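Local structure of HTH-type transcriptional activator AmpR (Pseudomonas aeruginosa PAO1, 5MMH) at residues Gly68-Gly72 with Thr73-Ala77; Val85-Pro89 with Glu90-Gln94. The protein activates transcription of the ampC beta-lactamase gene by binding its promoter, with this effector domain recognising specific muropeptides derived from the cell wall. All coordinates share one frame; numbering follows the deposited sequence.

In the fold
Both contacts are local and use the same long strand, 73-86, of the LysR effector domain. Interaction 1 forms where the chain turns into the strand, interaction 2 where it leaves the strand for helix 89-93; their centres lie about 36 Å apart, on opposite sides of the chain's centre. Residues 68-77 make a surface contact in which none of the touching residues is buried: a beta turn, a threonine hydroxyl, a water and one tryptophan edge do the work. Residues 85-94 are partly buried, with four of seven touching residues inside, and there sulfur-methyl packing is joined by a helix cap and regular helical hydrogen bonds.

Interaction 1 of 2, residues Gly68-Gly72 with Thr73-Ala77; sequences GAWHG and TEALA
Thr73 folds back on Trp70 and His71, and this end of the contact is the compact one. Its OG1 donates to His71 O at 3.2 Å, approaching from above the carbonyl plane, 62° out of it, and so not along a lone pair. The first torsion explains the reach: with chi1 at -57° the hydroxyl stands beside the threonine's own backbone N, within reach of His71 O, and CG2 is anti to that N, beside the carbonyl carbon. Trp70 CB lies 3.7 Å from Thr73 OG1. The backbone closes the turn too, through a weak, bent bond from Thr73 N to Trp70 O, 3.1 Å long.

These residues form a type II beta turn, Trp70 to Thr73, with Gly72 in its third position at a positive phi of 75°. The turn leads from the loop after strand 61-66 into strand 73-86, which pairs with strand 181-187 of the mixed sheet. Toward Gly68 the contact is looser. Ala75 CB meets the edge of the Trp70 ring, near its plane, at 4.1 Å from CZ3, and touches Gly68 O at 3.8 Å. Over one ring face sits Gly68 N, 3.5 Å above the plane but offset toward the rim. Trp70 also makes a cation-pi contact with Arg64 and an edge-to-face contact with Trp183. Between loop and strand a water accepts from Trp70 N at 2.8 Å and makes a weak donation to Thr73 O. The exposed His71 side chain points away from the strand, its imidazole making no contact with residues 73-77.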
loop_
_atom_site.group_PDB
_atom_site.type_symbol
_atom_site.label_atom_id
_atom_site.label_comp_id
_atom_site.label_asym_id
_atom_site.label_seq_id
_atom_site.Cartn_x
_atom_site.Cartn_y
_atom_site.Cartn_z
ATOM N N GLY A 68 18.284 -5.111 -9.338
ATOM C CA GLY A 68 18.291 -5.490 -10.740
ATOM C C GLY A 68 18.894 -6.839 -11.073
ATOM O O GLY A 68 19.232 -7.080 -12.237
ATOM N N ALA A 69 19.029 -7.740 -10.097
ATOM C CA ALA A 69 19.570 -9.078 -10.338
ATOM C C ALA A 69 18.575 -10.118 -9.821
ATOM O O ALA A 69 18.818 -10.800 -8.827
ATOM C CB ALA A 69 20.941 -9.242 -9.693
ATOM N N TRP A 70 17.449 -10.236 -10.512
ATOM C CA TRP A 70 16.427 -11.225 -10.206
ATOM C C TRP A 70 16.587 -12.425 -11.140
ATOM O O TRP A 70 16.695 -12.262 -12.363
ATOM C CB TRP A 70 15.033 -10.600 -10.333
ATOM C CG TRP A 70 14.796 -9.511 -9.313
ATOM C CD1 TRP A 70 14.525 -9.686 -7.985
ATOM C CD2 TRP A 70 14.821 -8.090 -9.529
ATOM N NE1 TRP A 70 14.382 -8.473 -7.362
ATOM C CE2 TRP A 70 14.547 -7.475 -8.285
ATOM C CE3 TRP A 70 15.033 -7.281 -10.652
ATOM C CZ2 TRP A 70 14.491 -6.088 -8.129
ATOM C CZ3 TRP A 70 14.972 -5.901 -10.501
ATOM C CH2 TRP A 70 14.719 -5.317 -9.247
ATOM N N HIS A 71 16.605 -13.625 -10.560
ATOM C CA HIS A 71 16.849 -14.847 -11.321
ATOM C C HIS A 71 15.822 -15.017 -12.428
ATOM O O HIS A 71 14.619 -14.813 -12.224
ATOM C CB HIS A 71 16.800 -16.058 -10.387
ATOM C CG HIS A 71 17.701 -15.931 -9.198
ATOM N ND1 HIS A 71 17.382 -15.154 -8.102
ATOM C CD2 HIS A 71 18.913 -16.476 -8.931
ATOM C CE1 HIS A 71 18.358 -15.223 -7.215
ATOM N NE2 HIS A 71 19.297 -16.020 -7.690
ATOM N N GLY A 72 16.302 -15.408 -13.604
ATOM C CA GLY A 72 15.415 -15.654 -14.724
ATOM C C GLY A 72 14.874 -14.405 -15.366
ATOM O O GLY A 72 14.014 -14.490 -16.256
ATOM N N THR A 73 15.383 -13.249 -14.964
ATOM C CA THR A 73 14.847 -11.959 -15.348
ATOM C C THR A 73 15.888 -11.170 -16.135
ATOM O O THR A 73 17.086 -11.270 -15.861
ATOM C CB THR A 73 14.421 -11.204 -14.081
ATOM O OG1 THR A 73 13.478 -12.005 -13.355
ATOM C CG2 THR A 73 13.822 -9.888 -14.411
ATOM N N GLU A 74 15.419 -10.423 -17.139
ATOM C CA GLU A 74 16.162 -9.326 -17.752
ATOM C C GLU A 74 15.621 -8.010 -17.194
ATOM O O GLU A 74 14.432 -7.723 -17.340
ATOM C CB GLU A 74 16.019 -9.370 -19.276
ATOM C CG GLU A 74 16.350 -8.072 -20.031
ATOM C CD GLU A 74 17.856 -7.776 -20.181
ATOM O OE1 GLU A 74 18.205 -7.021 -21.120
ATOM O OE2 GLU A 74 18.680 -8.275 -19.375
ATOM N N ALA A 75 16.482 -7.208 -16.564
ATOM C CA ALA A 75 16.063 -5.959 -15.934
ATOM C C ALA A 75 16.812 -4.757 -16.510
ATOM O O ALA A 75 18.045 -4.743 -16.537
ATOM C CB ALA A 75 16.271 -6.019 -14.426
ATOM N N LEU A 76 16.052 -3.742 -16.933
ATOM C CA LEU A 76 16.565 -2.476 -17.447
ATOM C C LEU A 76 16.400 -1.390 -16.394
ATOM O O LEU A 76 15.282 -1.139 -15.928
ATOM C CB LEU A 76 15.826 -2.045 -18.716
ATOM C CG LEU A 76 16.204 -2.551 -20.106
ATOM C CD1 LEU A 76 16.874 -3.923 -20.065
ATOM C CD2 LEU A 76 14.964 -2.570 -21.009
ATOM N N ALA A 77 17.493 -0.717 -16.052
ATOM C CA ALA A 77 17.419 0.325 -15.036
ATOM C C ALA A 77 16.600 1.514 -15.519
ATOM O O ALA A 77 16.691 1.923 -16.679
ATOM C CB ALA A 77 18.810 0.793 -14.657
HETATM O O HOH W 1 17.194 -9.502 -13.237
#

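Interaction 2 of 2, residues Val85-Pro89 with Glu90-Gln94; sequences VLCCP and EVAAQ
Cys87 turns its side chain onto the first helical turn: SG lies 3.7 Å from Ala92 CB and equally near Ala92 CA, while its CB meets Val91 CG1 at 3.8 Å. All three residues are buried. The motif is a helix N-terminus capped by a cysteine, Cys88, where the chain leaves strand 73-86 of the LysR effector domain and enters helix 89-93. Val91 carries the apolar patch further, since it also touches Val152, in a neighbouring loop.

Next outward comes the Cys88 sulfur. With chi1 at 66° Cys88 SG stands between its own backbone N and carbonyl carbon, which brings it back over the start of the helix, 3.3 Å from Glu90 CB. There Cys88 SG accepts a hydrogen bond from Val91 N; the 3.4 Å length suits a sulfur acceptor, and the angle of 160° at the hydrogen shows a nearly straight approach. Cap and apolar patch therefore share Val91, whose backbone N-H serves the sulfur while its CG1 faces Cys87.

Cys88 also starts the regular helical bonding, its O accepting from Ala92 N at 2.7 Å. One residue later Pro89 O takes Ala93 N at 3.0 Å, and Pro89 is an exposed residue. At the polar edge the chain of Glu90 bends at chi2 and leads away from Cys88, toward the side-chain amide of Gln94. The latter's NE2 donates to Glu90 O at 2.8 Å from above the carbonyl plane, and the same nitrogen makes a weak bond to Glu90 OE1, bent to 116° at the hydrogen.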
loop_
_atom_site.group_PDB
_atom_site.type_symbol
_atom_site.label_atom_id
_atom_site.label_comp_id
_atom_site.label_asym_id
_atom_site.label_seq_id
_atom_site.Cartn_x
_atom_site.Cartn_y
_atom_site.Cartn_z
ATOM N N VAL A 85 14.662 10.348 5.334
ATOM C CA VAL A 85 13.731 10.389 6.457
ATOM C C VAL A 85 12.548 11.284 6.108
ATOM O O VAL A 85 12.730 12.428 5.674
ATOM C CB VAL A 85 14.441 10.882 7.725
ATOM C CG1 VAL A 85 13.432 11.298 8.757
ATOM C CG2 VAL A 85 15.363 9.800 8.283
ATOM N N LEU A 86 11.324 10.766 6.302
ATOM C CA LEU A 86 10.100 11.507 6.044
ATOM C C LEU A 86 9.175 11.354 7.242
ATOM O O LEU A 86 9.061 10.264 7.808
ATOM C CB LEU A 86 9.412 11.015 4.765
ATOM C CG LEU A 86 10.219 11.216 3.475
ATOM C CD1 LEU A 86 9.577 10.456 2.335
ATOM C CD2 LEU A 86 10.308 12.691 3.127
ATOM N N CYS A 87 8.512 12.444 7.632
ATOM C CA CYS A 87 7.666 12.419 8.823
ATOM C C CYS A 87 6.647 13.544 8.756
ATOM O O CYS A 87 6.692 14.398 7.868
ATOM C CB CYS A 87 8.499 12.528 10.097
ATOM S SG CYS A 87 9.495 14.029 10.201
ATOM N N CYS A 88 5.711 13.528 9.707
ATOM C CA CYS A 88 4.726 14.601 9.787
ATOM C C CYS A 88 5.344 15.857 10.414
ATOM O O CYS A 88 6.365 15.781 11.106
ATOM C CB CYS A 88 3.502 14.150 10.587
ATOM S SG CYS A 88 3.800 13.824 12.332
ATOM N N PRO A 89 4.748 17.037 10.157
ATOM C CA PRO A 89 5.252 18.278 10.790
ATOM C C PRO A 89 5.326 18.206 12.307
ATOM O O PRO A 89 6.324 18.638 12.902
ATOM C CB PRO A 89 4.243 19.338 10.327
ATOM C CG PRO A 89 3.607 18.768 9.107
ATOM C CD PRO A 89 3.597 17.285 9.267
ATOM N N GLU A 90 4.267 17.700 12.941
ATOM C CA GLU A 90 4.247 17.294 14.341
ATOM C C GLU A 90 5.607 16.758 14.769
ATOM O O GLU A 90 6.293 17.370 15.595
ATOM C CB GLU A 90 3.151 16.234 14.532
ATOM C CG GLU A 90 2.443 16.180 15.885
ATOM C CD GLU A 90 3.198 15.376 16.921
ATOM O OE1 GLU A 90 3.908 15.994 17.745
ATOM O OE2 GLU A 90 3.075 14.129 16.911
ATOM N N VAL A 91 6.025 15.638 14.172
ATOM C CA VAL A 91 7.281 15.011 14.566
ATOM C C VAL A 91 8.472 15.801 14.048
ATOM O O VAL A 91 9.513 15.855 14.711
ATOM C CB VAL A 91 7.311 13.546 14.093
ATOM C CG1 VAL A 91 8.736 13.071 13.877
ATOM C CG2 VAL A 91 6.608 12.652 15.104
ATOM N N ALA A 92 8.346 16.442 12.881
ATOM C CA ALA A 92 9.496 17.126 12.280
ATOM C C ALA A 92 10.023 18.243 13.176
ATOM O O ALA A 92 11.241 18.422 13.307
ATOM C CB ALA A 92 9.130 17.684 10.905
ATOM N N ALA A 93 9.117 18.999 13.809
ATOM C CA ALA A 93 9.529 20.079 14.701
ATOM C C ALA A 93 10.400 19.564 15.844
ATOM O O ALA A 93 11.364 20.227 16.250
ATOM C CB ALA A 93 8.297 20.796 15.251
ATOM N N GLN A 94 10.089 18.372 16.361
ATOM C CA GLN A 94 10.779 17.805 17.514
ATOM C C GLN A 94 12.172 17.273 17.192
ATOM O O GLN A 94 12.894 16.892 18.119
ATOM C CB GLN A 94 9.924 16.686 18.117
ATOM C CG GLN A 94 8.562 17.161 18.625
ATOM C CD GLN A 94 7.555 16.033 18.781
ATOM O OE1 GLN A 94 7.778 15.081 19.530
ATOM N NE2 GLN A 94 6.433 16.142 18.077
#